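Local structure of aminopeptidase YwaD (Bacillus subtilis, 6HC6) at residues E69-A73 / T226-I230; L110-G116 / P184-L189; Q123-L129 / Q212-K218; K331-V337 / N385-P391; G342-W348 / L363-Q367. The protein catalyses the removal of single residues from the N-terminus of peptides, working as a secreted zinc aminopeptidase with two zinc ions in each monomer. All blocks are in the same frame, centred on the assembly; numbering follows the deposited sequence.

Overall arrangement
Five contacts sample the two parts of this chain. Contacts 1, 4 and 5 reach the eight-stranded sheet of the zinc peptidase; contact 2 sets a loop against strand 107-113 of the PA-domain sheet, and contact 3 pairs two of its strands. Contact 1 ties helix 67-82 to strand 226-234 and closes a chain loop that holds contacts 2 and 3, bringing the chain back after the PA excursion. Contacts 2 and 3, centres about 17 Å apart, meet through Leu111 and Leu217. Contact 4 pairs strands 334-339 and 382-389; nested in its loop, its centre about 12 Å away, contact 5 sets the start of helix 346-358 on strand 363-367. The centres of contacts 3 and 5 are about 49 Å apart.

Contact 1 (E69-A73 / T226-I230); sequences EKKSA and TSQNI
The carboxylate of Glu69 and the amide of Gln228 stand nearly upright to one another, their planes 80° apart. Ser227 OG and Gln228 NE2 lie above the same side of the carboxylate. The serine hydroxyl donates to Glu69 OE2 from above the plane, OG to OE2 being 2.7 Å, whereas Gln228 NE2 stays 3.7 Å from Glu69 OE2 and makes no direct bond. In the amide plane, Lys70 NZ takes a lone pair of Gln228 OE1 at 3.0 Å, while Lys70 CG sits obliquely above the amide.

Lys70 gets there by bending at chi2 and again at chi4 (-57°), which turns NZ in among three oxygens. Besides the amide it donates to Thr226 OG1, NZ to OG1 being 2.8 Å, and weakly to Thr226 O. The ammonium is thus gripped by neutral oxygens from both ends of a short piece of strand. One water accepts from Gln228 NE2 and donates to Thr226 O; its approach to Glu69 OE2 is too short to be trusted. Further along, the polar cluster gives way to methyl packing, Ala73 CB meeting Ile230 CD1 at 3.5 Å.

Glu69 is also held by Gly65 N on OE2 and Ala293 N on OE1, and its side chain is about 7 Å from that of His250, a zinc ligand. Helix 67-82 lies on a face of the peptidase sheet, residues 69-73 running 21° from residues 226-230 of strand 226-234, which is flanked in that sheet by strands 86-93 and 285-291; Ile230 continues the packing onto Ile76, Ala77 and Met80 of the same helix.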
# COMPACT_ATOMS: atom_id res chain seq x y z
N GLU A 69 -4.87 7.99 -10.20
CA GLU A 69 -5.62 6.94 -9.53
C GLU A 69 -7.04 6.87 -10.06
O GLU A 69 -7.59 5.78 -10.25
CB GLU A 69 -5.61 7.14 -8.01
CG GLU A 69 -6.14 5.91 -7.24
CD GLU A 69 -6.43 6.18 -5.78
OE1 GLU A 69 -6.09 5.31 -4.94
OE2 GLU A 69 -7.02 7.23 -5.45
N LYS A 70 -7.65 8.03 -10.35
CA LYS A 70 -9.01 8.02 -10.87
C LYS A 70 -9.05 7.41 -12.27
O LYS A 70 -9.95 6.62 -12.58
CB LYS A 70 -9.58 9.44 -10.85
CG LYS A 70 -10.20 9.74 -9.46
CD LYS A 70 -10.00 11.16 -8.97
CE LYS A 70 -10.16 11.24 -7.44
NZ LYS A 70 -11.47 10.73 -6.93
N LYS A 71 -8.07 7.74 -13.12
CA LYS A 71 -7.96 7.11 -14.43
C LYS A 71 -7.83 5.60 -14.30
O LYS A 71 -8.46 4.84 -15.06
CB LYS A 71 -6.76 7.69 -15.19
CG LYS A 71 -6.76 7.46 -16.68
CD LYS A 71 -6.07 8.62 -17.39
CE LYS A 71 -6.00 8.40 -18.89
NZ LYS A 71 -4.89 7.47 -19.25
N SER A 72 -7.03 5.15 -13.33
CA SER A 72 -6.86 3.71 -13.11
C SER A 72 -8.16 3.06 -12.68
O SER A 72 -8.46 1.93 -13.10
CB SER A 72 -5.78 3.47 -12.05
OG SER A 72 -4.57 4.08 -12.43
N ALA A 73 -8.95 3.75 -11.85
CA ALA A 73 -10.23 3.20 -11.43
C ALA A 73 -11.16 3.00 -12.62
O ALA A 73 -11.85 1.98 -12.71
CB ALA A 73 -10.88 4.11 -10.39
N THR A 226 -10.36 12.65 -2.59
CA THR A 226 -11.18 11.45 -2.53
C THR A 226 -10.48 10.33 -3.28
O THR A 226 -9.69 10.57 -4.19
CB THR A 226 -12.57 11.67 -3.15
OG1 THR A 226 -12.43 11.94 -4.55
CG2 THR A 226 -13.28 12.83 -2.49
N SER A 227 -10.79 9.11 -2.88
CA SER A 227 -10.33 7.94 -3.62
C SER A 227 -11.52 7.04 -3.87
O SER A 227 -12.66 7.44 -3.61
CB SER A 227 -9.23 7.21 -2.86
OG SER A 227 -8.70 6.14 -3.63
N GLN A 228 -11.30 5.83 -4.37
CA GLN A 228 -12.43 4.97 -4.63
C GLN A 228 -11.98 3.53 -4.68
O GLN A 228 -10.81 3.23 -4.94
CB GLN A 228 -13.16 5.35 -5.93
CG GLN A 228 -12.25 5.47 -7.14
CD GLN A 228 -11.37 6.70 -7.08
OE1 GLN A 228 -11.83 7.79 -6.75
NE2 GLN A 228 -10.08 6.52 -7.35
N ASN A 229 -12.92 2.64 -4.41
CA ASN A 229 -12.75 1.21 -4.58
C ASN A 229 -13.59 0.77 -5.77
O ASN A 229 -14.64 1.37 -6.05
CB ASN A 229 -13.19 0.43 -3.33
CG ASN A 229 -12.47 0.88 -2.08
OD1 ASN A 229 -11.27 1.13 -2.11
ND2 ASN A 229 -13.19 0.97 -0.97
N ILE A 230 -13.13 -0.24 -6.47
CA ILE A 230 -13.86 -0.80 -7.61
C ILE A 230 -14.21 -2.23 -7.26
O ILE A 230 -13.32 -3.06 -7.04
CB ILE A 230 -13.04 -0.73 -8.91
CG1 ILE A 230 -12.61 0.72 -9.17
CG2 ILE A 230 -13.88 -1.23 -10.09
CD1 ILE A 230 -11.23 1.02 -8.71
O HOH W 1 -8.40 8.85 -6.65

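Contact 2 (L110-G116 / P184-L189)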
# COMPACT_ATOMS: atom_id res chain seq x y z
N LEU A 110 14.54 18.45 -2.71
CA LEU A 110 13.34 17.67 -2.94
C LEU A 110 12.81 17.09 -1.63
O LEU A 110 13.59 16.63 -0.79
CB LEU A 110 13.62 16.54 -3.91
CG LEU A 110 14.01 16.97 -5.32
CD1 LEU A 110 14.10 15.74 -6.22
CD2 LEU A 110 13.00 17.96 -5.84
N LEU A 111 11.49 17.09 -1.47
CA LEU A 111 10.89 16.66 -0.22
C LEU A 111 9.66 15.82 -0.50
O LEU A 111 9.08 15.87 -1.59
CB LEU A 111 10.52 17.85 0.68
CG LEU A 111 9.38 18.77 0.23
CD1 LEU A 111 8.00 18.26 0.68
CD2 LEU A 111 9.58 20.17 0.78
N GLN A 112 9.26 15.06 0.51
CA GLN A 112 7.95 14.42 0.54
C GLN A 112 7.30 14.79 1.85
O GLN A 112 7.89 14.56 2.92
CB GLN A 112 8.06 12.90 0.39
CG GLN A 112 8.09 12.44 -1.04
CD GLN A 112 6.71 12.13 -1.56
OE1 GLN A 112 6.17 11.06 -1.29
NE2 GLN A 112 6.11 13.07 -2.28
N ALA A 113 6.12 15.39 1.78
CA ALA A 113 5.44 15.87 2.97
C ALA A 113 4.62 14.76 3.59
O ALA A 113 4.07 13.91 2.88
CB ALA A 113 4.55 17.07 2.63
N ALA A 114 4.56 14.75 4.91
CA ALA A 114 3.83 13.71 5.62
C ALA A 114 2.34 14.00 5.60
O ALA A 114 1.91 15.09 5.99
CB ALA A 114 4.33 13.60 7.06
N SER A 115 1.55 13.04 5.15
CA SER A 115 0.11 13.15 5.26
C SER A 115 -0.28 13.38 6.72
O SER A 115 0.27 12.75 7.63
CB SER A 115 -0.56 11.89 4.71
OG SER A 115 -1.97 11.97 4.78
N GLY A 116 -1.19 14.32 6.94
CA GLY A 116 -1.61 14.66 8.28
C GLY A 116 -0.79 15.72 8.98
O GLY A 116 -1.02 15.97 10.17
N PRO A 184 13.40 11.27 -1.95
CA PRO A 184 13.24 11.61 -0.54
C PRO A 184 12.24 10.69 0.12
O PRO A 184 11.26 10.28 -0.49
CB PRO A 184 12.75 13.07 -0.58
CG PRO A 184 12.17 13.24 -1.95
CD PRO A 184 13.01 12.37 -2.84
N MET A 185 12.53 10.33 1.38
CA MET A 185 11.67 9.44 2.14
C MET A 185 10.39 10.14 2.56
O MET A 185 10.37 11.34 2.84
CB MET A 185 12.42 8.96 3.39
CG MET A 185 13.21 10.08 4.06
SD MET A 185 13.23 10.13 5.88
CE MET A 185 11.50 10.47 6.23
N THR A 186 9.30 9.38 2.60
CA THR A 186 8.04 9.89 3.15
C THR A 186 8.04 9.68 4.67
O THR A 186 8.20 8.55 5.13
CB THR A 186 6.86 9.16 2.53
OG1 THR A 186 6.90 9.31 1.10
CG2 THR A 186 5.56 9.73 3.04
N PRO A 187 7.91 10.74 5.47
CA PRO A 187 7.90 10.57 6.94
C PRO A 187 6.51 10.24 7.48
O PRO A 187 5.87 11.06 8.17
CB PRO A 187 8.43 11.92 7.43
CG PRO A 187 7.96 12.89 6.41
CD PRO A 187 7.96 12.16 5.08
N ASN A 188 6.05 9.03 7.17
CA ASN A 188 4.70 8.56 7.52
C ASN A 188 4.43 8.68 9.02
O ASN A 188 5.18 8.15 9.85
CB ASN A 188 4.55 7.10 7.07
CG ASN A 188 3.13 6.56 7.21
OD1 ASN A 188 2.38 6.93 8.13
ND2 ASN A 188 2.76 5.65 6.32
N LEU A 189 3.33 9.35 9.37
CA LEU A 189 3.02 9.67 10.76
C LEU A 189 2.09 8.65 11.42
O LEU A 189 1.48 8.97 12.45
CB LEU A 189 2.41 11.08 10.83
CG LEU A 189 3.40 12.18 10.44
CD1 LEU A 189 2.70 13.52 10.33
CD2 LEU A 189 4.54 12.26 11.45
O HOH W 2 1.68 10.54 7.47
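Gln112 reaches the loop 184-189 through CB, CG and OE1. Its CB lies 3.7 Å from Met185 O, a buried carbonyl with no polar partner in the model, and CG passes 3.9 Å from Pro184 O. The bend at chi2 (-92°) then swings the amide round to the hydroxyl of Thr186, where OE1 accepts a weak bond from OG1 at 3.1 Å. With an alanine here, the Thr186 hydroxyl is left without this amide and a gap would probably open beside Pro184 O.

Upstream, the Pro184 ring rests on Leu110 and Leu111. After it, Pro187, the centre of an inverse gamma turn, sets its CD 3.2 Å from Gln112 O and its CG against Ala114 CB. Ala114 CB also meets Leu189 CD1 at 3.7 Å. A water closes the far end, donating to Ser115 O and accepting from Leu189 N.

The loop runs alongside the end of strand 107-113 without joining it as a strand; that strand's backbone pairs instead with strand 198-201 of the PA sheet. Gln112 also touches Pro255 and Phe256 of the peptidase, and the Thr186 side chain is about 7 Å from that of zinc ligand His401, consistent with this edge facing the active site.

Contact 3 (Q123-L129 / Q212-K218); sequences QGLTAPL and QKEATLK
Thr126 and Thr216 face each other across two antiparallel strands, at a non-hydrogen-bonded pair where the backbones draw in to 4.2 Å between the CA atoms. Their hydroxyls, each set beside its own backbone N by a chi1 near -60°, come together at an OG1 to OG1 distance of 2.5 Å. Either could be the donor, and so short a value should be read with some doubt.

On both sides of this pair the ladder is regular, and this middle is the closely paired part. Leu125 and Leu217 bond reciprocally, N of Leu125 to O of Leu217 at 2.7 Å and nearly straight at 169°. Ala127 and Ala215 form the next hydrogen-bonded pair, with longer bonds, both N to O distances being 3.2 Å. Leu129 N reaches Lys213 O at 2.8 Å beyond them. Gly124 fits where a side chain could not: its CA is 3.2 Å from Leu217 O, and a CB would run into Lys218 CG.

The strands are 125-131 and 214-222, neighbours in the PA-domain sheet, and their side chains alternate between two very different faces. Leu125, Ala127, Ala215 and Leu217 share the inner one, where Ala215 and Leu217 pack on Leu102 of strand 97-104. Leu129 closes its end, laying CD2 3.9 Å from Ala215 CB and CD1 beside Gln212 O.

The threonine face looks to solvent although the two hydroxyls touch, and the exposed ends are looser. At the Pro128–Glu214 pair the side chains diverge, and contact is chiefly Glu214 CB on Pro128 CA. At the opposite end Gln123 is poorly ordered; Lys218 lays CG against Gly124 CA, and its extended chain carries CE past Gln123 O.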
# COMPACT_ATOMS: atom_id res chain seq x y z
N GLN A 123 3.65 32.46 1.37
CA GLN A 123 5.00 33.01 1.37
C GLN A 123 6.02 32.02 1.93
O GLN A 123 7.22 32.22 1.75
CB GLN A 123 5.03 34.32 2.16
CG GLN A 123 4.64 34.18 3.64
CD GLN A 123 3.13 34.20 3.87
OE1 GLN A 123 2.34 34.03 2.94
NE2 GLN A 123 2.73 34.42 5.12
N GLY A 124 5.56 30.98 2.62
CA GLY A 124 6.45 29.98 3.17
C GLY A 124 6.87 30.27 4.60
O GLY A 124 6.71 31.37 5.13
N LEU A 125 7.43 29.24 5.22
CA LEU A 125 7.91 29.31 6.59
C LEU A 125 9.44 29.35 6.57
O LEU A 125 10.09 28.38 6.18
CB LEU A 125 7.41 28.10 7.39
CG LEU A 125 8.14 27.86 8.71
CD1 LEU A 125 7.81 28.96 9.68
CD2 LEU A 125 7.77 26.49 9.28
N THR A 126 10.01 30.47 7.00
CA THR A 126 11.45 30.61 7.15
C THR A 126 11.78 30.69 8.64
O THR A 126 11.17 31.48 9.36
CB THR A 126 11.98 31.86 6.43
OG1 THR A 126 11.70 31.75 5.03
CG2 THR A 126 13.47 31.99 6.62
N ALA A 127 12.72 29.88 9.09
CA ALA A 127 13.10 29.86 10.49
C ALA A 127 14.49 29.26 10.60
O ALA A 127 14.93 28.54 9.70
CB ALA A 127 12.09 29.05 11.33
N PRO A 128 15.21 29.54 11.69
CA PRO A 128 16.51 28.90 11.88
C PRO A 128 16.36 27.39 11.96
O PRO A 128 15.29 26.87 12.30
CB PRO A 128 17.00 29.48 13.22
CG PRO A 128 16.21 30.74 13.42
CD PRO A 128 14.87 30.45 12.80
N LEU A 129 17.44 26.69 11.64
CA LEU A 129 17.48 25.23 11.77
C LEU A 129 18.01 24.83 13.14
O LEU A 129 18.94 25.46 13.66
CB LEU A 129 18.35 24.63 10.67
CG LEU A 129 17.77 24.68 9.26
CD1 LEU A 129 18.88 24.58 8.24
CD2 LEU A 129 16.76 23.57 9.07
N GLN A 212 23.76 24.41 7.84
CA GLN A 212 23.17 25.68 7.43
C GLN A 212 22.45 26.36 8.58
O GLN A 212 22.04 25.73 9.55
CB GLN A 212 22.19 25.49 6.27
CG GLN A 212 22.71 24.62 5.12
CD GLN A 212 24.02 25.10 4.56
OE1 GLN A 212 24.30 26.30 4.54
NE2 GLN A 212 24.84 24.16 4.09
N LYS A 213 22.29 27.68 8.45
CA LYS A 213 21.68 28.46 9.52
C LYS A 213 20.15 28.37 9.51
O LYS A 213 19.54 28.26 10.58
CB LYS A 213 22.13 29.92 9.41
CG LYS A 213 23.62 30.11 9.64
CD LYS A 213 23.99 29.91 11.09
CE LYS A 213 25.35 30.51 11.39
NZ LYS A 213 26.33 30.16 10.32
N GLU A 214 19.52 28.43 8.34
CA GLU A 214 18.07 28.52 8.29
C GLU A 214 17.58 27.92 6.98
O GLU A 214 18.35 27.69 6.04
CB GLU A 214 17.59 29.97 8.42
CG GLU A 214 17.93 30.82 7.21
CD GLU A 214 17.86 32.32 7.47
OE1 GLU A 214 17.90 32.74 8.64
OE2 GLU A 214 17.77 33.08 6.48
N ALA A 215 16.28 27.69 6.92
CA ALA A 215 15.65 27.09 5.75
C ALA A 215 14.27 27.69 5.56
O ALA A 215 13.68 28.25 6.49
CB ALA A 215 15.58 25.56 5.89
N THR A 216 13.76 27.58 4.34
CA THR A 216 12.41 28.03 4.02
C THR A 216 11.61 26.88 3.43
O THR A 216 12.03 26.28 2.44
CB THR A 216 12.42 29.19 3.03
OG1 THR A 216 13.13 30.30 3.59
CG2 THR A 216 11.00 29.62 2.69
N LEU A 217 10.45 26.62 4.02
CA LEU A 217 9.56 25.56 3.59
C LEU A 217 8.30 26.18 3.01
O LEU A 217 7.72 27.09 3.62
CB LEU A 217 9.24 24.64 4.77
CG LEU A 217 8.78 23.22 4.55
CD1 LEU A 217 9.93 22.39 4.02
CD2 LEU A 217 8.33 22.68 5.89
N LYS A 218 7.90 25.74 1.82
CA LYS A 218 6.64 26.15 1.20
C LYS A 218 5.82 24.89 0.96
O LYS A 218 6.24 24.03 0.19
CB LYS A 218 6.87 26.91 -0.11
CG LYS A 218 7.68 28.19 0.04
CD LYS A 218 7.66 29.03 -1.24
CE LYS A 218 8.61 30.22 -1.11
NZ LYS A 218 8.73 31.00 -2.38
O HOH W 3 21.66 25.49 12.66

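Contact 4 (K331-V337 / N385-P391)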
# COMPACT_ATOMS: atom_id res chain seq x y z
N LYS A 331 16.17 -13.07 -5.92
CA LYS A 331 16.14 -13.69 -4.60
C LYS A 331 14.74 -13.98 -4.07
O LYS A 331 14.60 -14.77 -3.13
CB LYS A 331 16.89 -12.82 -3.61
CG LYS A 331 18.38 -12.80 -3.94
CD LYS A 331 19.15 -11.82 -3.08
CE LYS A 331 19.11 -12.23 -1.63
NZ LYS A 331 20.49 -12.35 -1.06
N ALA A 332 13.69 -13.37 -4.64
CA ALA A 332 12.35 -13.44 -4.05
C ALA A 332 11.61 -14.67 -4.58
O ALA A 332 10.59 -14.58 -5.26
CB ALA A 332 11.57 -12.16 -4.34
N SER A 333 12.13 -15.83 -4.18
CA SER A 333 11.72 -17.12 -4.71
C SER A 333 10.62 -17.79 -3.88
O SER A 333 10.11 -18.83 -4.30
CB SER A 333 12.93 -18.05 -4.76
OG SER A 333 13.34 -18.40 -3.46
N GLU A 334 10.26 -17.23 -2.73
CA GLU A 334 9.30 -17.84 -1.82
C GLU A 334 8.01 -17.03 -1.85
O GLU A 334 8.04 -15.80 -1.76
CB GLU A 334 9.86 -17.89 -0.40
CG GLU A 334 9.05 -18.74 0.57
CD GLU A 334 9.30 -20.24 0.41
OE1 GLU A 334 8.66 -21.03 1.14
OE2 GLU A 334 10.14 -20.63 -0.42
N LEU A 335 6.87 -17.72 -1.97
CA LEU A 335 5.57 -17.05 -1.95
C LEU A 335 5.04 -17.14 -0.53
O LEU A 335 4.73 -18.23 -0.05
CB LEU A 335 4.61 -17.66 -2.97
CG LEU A 335 3.26 -16.93 -3.07
CD1 LEU A 335 3.43 -15.49 -3.59
CD2 LEU A 335 2.28 -17.71 -3.94
N TYR A 336 4.93 -16.00 0.13
CA TYR A 336 4.47 -15.94 1.51
C TYR A 336 2.98 -15.70 1.59
O TYR A 336 2.41 -14.95 0.79
CB TYR A 336 5.20 -14.83 2.27
CG TYR A 336 6.61 -15.23 2.56
CD1 TYR A 336 6.90 -16.11 3.60
CD2 TYR A 336 7.66 -14.77 1.78
CE1 TYR A 336 8.21 -16.50 3.87
CE2 TYR A 336 8.97 -15.17 2.03
CZ TYR A 336 9.23 -16.02 3.08
OH TYR A 336 10.53 -16.41 3.32
N VAL A 337 2.35 -16.35 2.56
CA VAL A 337 0.96 -16.15 2.94
C VAL A 337 0.98 -15.48 4.31
O VAL A 337 1.24 -16.14 5.33
CB VAL A 337 0.17 -17.47 2.96
CG1 VAL A 337 -1.28 -17.22 3.36
CG2 VAL A 337 0.24 -18.15 1.62
N ASN A 385 -2.49 -12.11 3.00
CA ASN A 385 -1.85 -11.38 1.94
C ASN A 385 -0.76 -12.22 1.27
O ASN A 385 0.02 -12.73 1.94
CB ASN A 385 -1.23 -10.11 2.49
CG ASN A 385 -0.59 -9.28 1.44
OD1 ASN A 385 -1.06 -9.16 0.38
ND2 ASN A 385 0.53 -8.73 1.78
N PHE A 386 -0.78 -12.34 -0.05
CA PHE A 386 0.17 -13.10 -0.80
C PHE A 386 1.25 -12.16 -1.37
O PHE A 386 0.94 -11.22 -2.00
CB PHE A 386 -0.51 -13.85 -1.94
CG PHE A 386 -1.50 -14.89 -1.49
CD1 PHE A 386 -2.74 -14.53 -1.10
CD2 PHE A 386 -1.18 -16.21 -1.47
CE1 PHE A 386 -3.65 -15.45 -0.68
CE2 PHE A 386 -2.08 -17.14 -1.07
CZ PHE A 386 -3.32 -16.77 -0.69
N ILE A 387 2.51 -12.53 -1.19
CA ILE A 387 3.62 -11.67 -1.60
C ILE A 387 4.88 -12.53 -1.74
O ILE A 387 5.11 -13.45 -0.95
CB ILE A 387 3.80 -10.51 -0.59
CG1 ILE A 387 5.02 -9.65 -0.92
CG2 ILE A 387 3.90 -11.06 0.82
CD1 ILE A 387 5.09 -8.39 -0.06
N TRP A 388 5.70 -12.23 -2.76
CA TRP A 388 6.97 -12.94 -2.90
C TRP A 388 7.99 -12.36 -1.94
O TRP A 388 7.99 -11.15 -1.65
CB TRP A 388 7.54 -12.84 -4.32
CG TRP A 388 6.76 -13.53 -5.39
CD1 TRP A 388 5.94 -12.93 -6.32
CD2 TRP A 388 6.74 -14.93 -5.67
NE1 TRP A 388 5.40 -13.90 -7.16
CE2 TRP A 388 5.88 -15.12 -6.78
CE3 TRP A 388 7.36 -16.04 -5.09
CZ2 TRP A 388 5.63 -16.39 -7.31
CZ3 TRP A 388 7.11 -17.30 -5.63
CH2 TRP A 388 6.26 -17.46 -6.72
N GLY A 389 8.89 -13.21 -1.46
CA GLY A 389 9.92 -12.76 -0.56
C GLY A 389 11.16 -13.63 -0.65
O GLY A 389 11.12 -14.75 -1.15
N ASP A 390 12.27 -13.06 -0.20
CA ASP A 390 13.50 -13.82 -0.06
C ASP A 390 13.26 -15.00 0.87
O ASP A 390 12.95 -14.78 2.05
CB ASP A 390 14.59 -12.90 0.49
CG ASP A 390 15.94 -13.55 0.58
OD1 ASP A 390 16.02 -14.79 0.59
OD2 ASP A 390 16.94 -12.80 0.67
N PRO A 391 13.41 -16.26 0.42
CA PRO A 391 13.14 -17.38 1.32
C PRO A 391 14.02 -17.38 2.56
O PRO A 391 13.62 -17.94 3.58
CB PRO A 391 13.42 -18.61 0.44
CG PRO A 391 14.46 -18.14 -0.49
CD PRO A 391 14.06 -16.71 -0.82
O HOH W 4 19.37 -13.27 1.24
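A classic beta bulge puts Ser333 and Glu334 opposite Gly389. Only Glu334 pairs fully with the glycine, N to O at 3.1 Å and Gly389 N to Glu334 O at 2.7 Å; Ser333 N approaches Gly389 O at a poor angle. Gly389 also makes room for Tyr336, whose CE2 edge lies 3.7 Å from its CA, where a CB would clash with the ring.

On the other face of these antiparallel strands Leu335 lies over the Trp388 indole in a CH-pi contact. Its CB stands 4.0 Å from the centroid of the six-membered ring, 25° off the normal, and CD1 lies above the same ring system. Arg414 adds a cation-pi contact. Were Trp388 an alanine, Leu335 would probably face a gap and Arg414 would lose its aromatic partner. Val337 CG2 meets Phe386 CE2 at 3.7 Å.

The charged end is slacker: Lys331 NZ is 4.0 Å from Asp390 OD2, a long salt bridge also bridged by water, while Asp390 OD1 accepts from Glu392 N. Asn385, bonded to Asn321, touches the zinc ligand Asp323. Four backbone bonds and the apolar face thus act directly near one edge of the peptidase sheet, whereas the long, water-mediated Lys331–Asp390 attraction is likely weakened by solvent.

Contact 5 (G342-W348 / L363-Q367); sequences GQSNYVW and LSLTQ
Trp348 and Leu365 meet because both side chains leave their backbones trans to N, with chi1 at 175° for the tryptophan and 174° for the leucine. The indole is thereby swung out from the start of its helix over the strand, and Leu365 rises beneath it. Leu365 CB stands almost exactly under the six-membered ring, 3.6 Å from its centroid and 3° off the normal, a clean CH-pi contact. Both methyls continue over the same face, Leu365 CD1 near Trp348 CD2 and CG, while Leu365 CD2, over the five-membered ring, also touches the loop, 3.7 Å from Ser344 N and 3.8 Å from Gly342 O.

Leu363 slides past the indole in the opposite sense, its CD2 3.6 Å from Trp348 CZ3, and Ser344 OG lies in the ring plane at the edge. At the far end of the strand Gly342 CA lies 3.7 Å from Gln367 CB, a place where a side chain on the glycine would be tight.

The helix start is fixed by Asn345 at the N-cap. Its OD1 accepts from Trp348 N at 3.3 Å and, weakly, from Val347 N, so the capping residue also anchors the backbone that carries the indole. An acetate ion, probably from the crystallisation liquor, sits about 3 Å from the Trp348 side chain.

These segments belong to a beta-alpha-beta unit: strand 334-339 leads into helix 346-358, which returns to strand 363-367, the outermost strand on this side of the peptidase sheet. Trp348 bridges to Val337 of the first strand, and Leu363 reaches back to Ser351 and Ala355 of the helix.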
# COMPACT_ATOMS: atom_id res chain seq x y z
N GLY A 342 -0.03 -14.56 12.20
CA GLY A 342 0.86 -15.64 11.85
C GLY A 342 0.26 -17.01 11.97
O GLY A 342 0.98 -18.00 11.77
N GLN A 343 -1.02 -17.11 12.30
CA GLN A 343 -1.67 -18.39 12.50
C GLN A 343 -2.38 -18.84 11.23
O GLN A 343 -2.72 -18.03 10.36
CB GLN A 343 -2.69 -18.30 13.64
CG GLN A 343 -2.13 -17.74 14.93
CD GLN A 343 -0.77 -18.33 15.26
OE1 GLN A 343 -0.61 -19.55 15.35
NE2 GLN A 343 0.23 -17.46 15.44
N SER A 344 -2.61 -20.14 11.15
CA SER A 344 -3.37 -20.69 10.04
C SER A 344 -4.79 -20.12 10.06
O SER A 344 -5.30 -19.70 11.10
CB SER A 344 -3.39 -22.21 10.13
OG SER A 344 -4.21 -22.79 9.13
N ASN A 345 -5.42 -20.09 8.89
CA ASN A 345 -6.84 -19.80 8.78
C ASN A 345 -7.33 -20.40 7.46
O ASN A 345 -6.59 -21.11 6.78
CB ASN A 345 -7.13 -18.30 8.93
CG ASN A 345 -6.47 -17.46 7.86
OD1 ASN A 345 -6.23 -17.93 6.75
ND2 ASN A 345 -6.18 -16.19 8.19
N TYR A 346 -8.58 -20.10 7.10
CA TYR A 346 -9.14 -20.69 5.90
C TYR A 346 -8.33 -20.36 4.64
O TYR A 346 -8.26 -21.20 3.73
CB TYR A 346 -10.60 -20.24 5.73
CG TYR A 346 -11.57 -21.01 6.59
CD1 TYR A 346 -11.22 -22.25 7.14
CD2 TYR A 346 -12.83 -20.51 6.87
CE1 TYR A 346 -12.12 -22.98 7.92
CE2 TYR A 346 -13.74 -21.23 7.66
CZ TYR A 346 -13.37 -22.46 8.18
OH TYR A 346 -14.25 -23.18 8.96
N VAL A 347 -7.72 -19.17 4.57
CA VAL A 347 -6.90 -18.82 3.41
C VAL A 347 -5.69 -19.73 3.32
O VAL A 347 -5.35 -20.25 2.25
CB VAL A 347 -6.45 -17.35 3.48
CG1 VAL A 347 -5.73 -16.97 2.20
CG2 VAL A 347 -7.60 -16.43 3.74
N TRP A 348 -4.99 -19.92 4.44
CA TRP A 348 -3.85 -20.82 4.43
C TRP A 348 -4.26 -22.24 4.08
O TRP A 348 -3.60 -22.90 3.26
CB TRP A 348 -3.14 -20.78 5.79
CG TRP A 348 -2.03 -21.76 5.86
CD1 TRP A 348 -1.96 -22.85 6.68
CD2 TRP A 348 -0.85 -21.78 5.06
NE1 TRP A 348 -0.79 -23.54 6.45
CE2 TRP A 348 -0.09 -22.91 5.45
CE3 TRP A 348 -0.35 -20.96 4.04
CZ2 TRP A 348 1.13 -23.23 4.87
CZ3 TRP A 348 0.87 -21.28 3.46
CH2 TRP A 348 1.60 -22.41 3.88
N LEU A 363 5.75 -22.33 -0.74
CA LEU A 363 4.70 -21.59 -0.05
C LEU A 363 4.98 -21.61 1.44
O LEU A 363 5.21 -22.67 2.02
CB LEU A 363 3.33 -22.19 -0.35
CG LEU A 363 2.11 -21.34 -0.01
CD1 LEU A 363 2.00 -20.19 -0.99
CD2 LEU A 363 0.83 -22.17 -0.03
N SER A 364 4.99 -20.43 2.06
CA SER A 364 5.24 -20.33 3.49
C SER A 364 4.16 -19.48 4.16
O SER A 364 3.78 -18.43 3.64
CB SER A 364 6.63 -19.73 3.78
OG SER A 364 7.65 -20.63 3.39
N LEU A 365 3.67 -19.95 5.29
CA LEU A 365 2.82 -19.15 6.15
C LEU A 365 3.69 -18.30 7.06
O LEU A 365 4.68 -18.78 7.61
CB LEU A 365 1.90 -20.04 6.98
CG LEU A 365 1.02 -19.37 8.05
CD1 LEU A 365 -0.05 -18.53 7.39
CD2 LEU A 365 0.39 -20.42 8.96
N THR A 366 3.31 -17.04 7.24
CA THR A 366 4.08 -16.18 8.13
C THR A 366 3.18 -15.07 8.66
O THR A 366 2.03 -14.92 8.23
CB THR A 366 5.30 -15.63 7.40
OG1 THR A 366 6.19 -15.03 8.35
CG2 THR A 366 4.85 -14.59 6.35
N GLN A 367 3.70 -14.31 9.61
CA GLN A 367 2.97 -13.16 10.13
C GLN A 367 3.28 -11.93 9.28
O GLN A 367 4.43 -11.70 8.89
CB GLN A 367 3.33 -12.90 11.60
CG GLN A 367 2.43 -11.87 12.30
CD GLN A 367 2.79 -10.42 11.97
OE1 GLN A 367 3.95 -10.11 11.68
NE2 GLN A 367 1.80 -9.54 12.01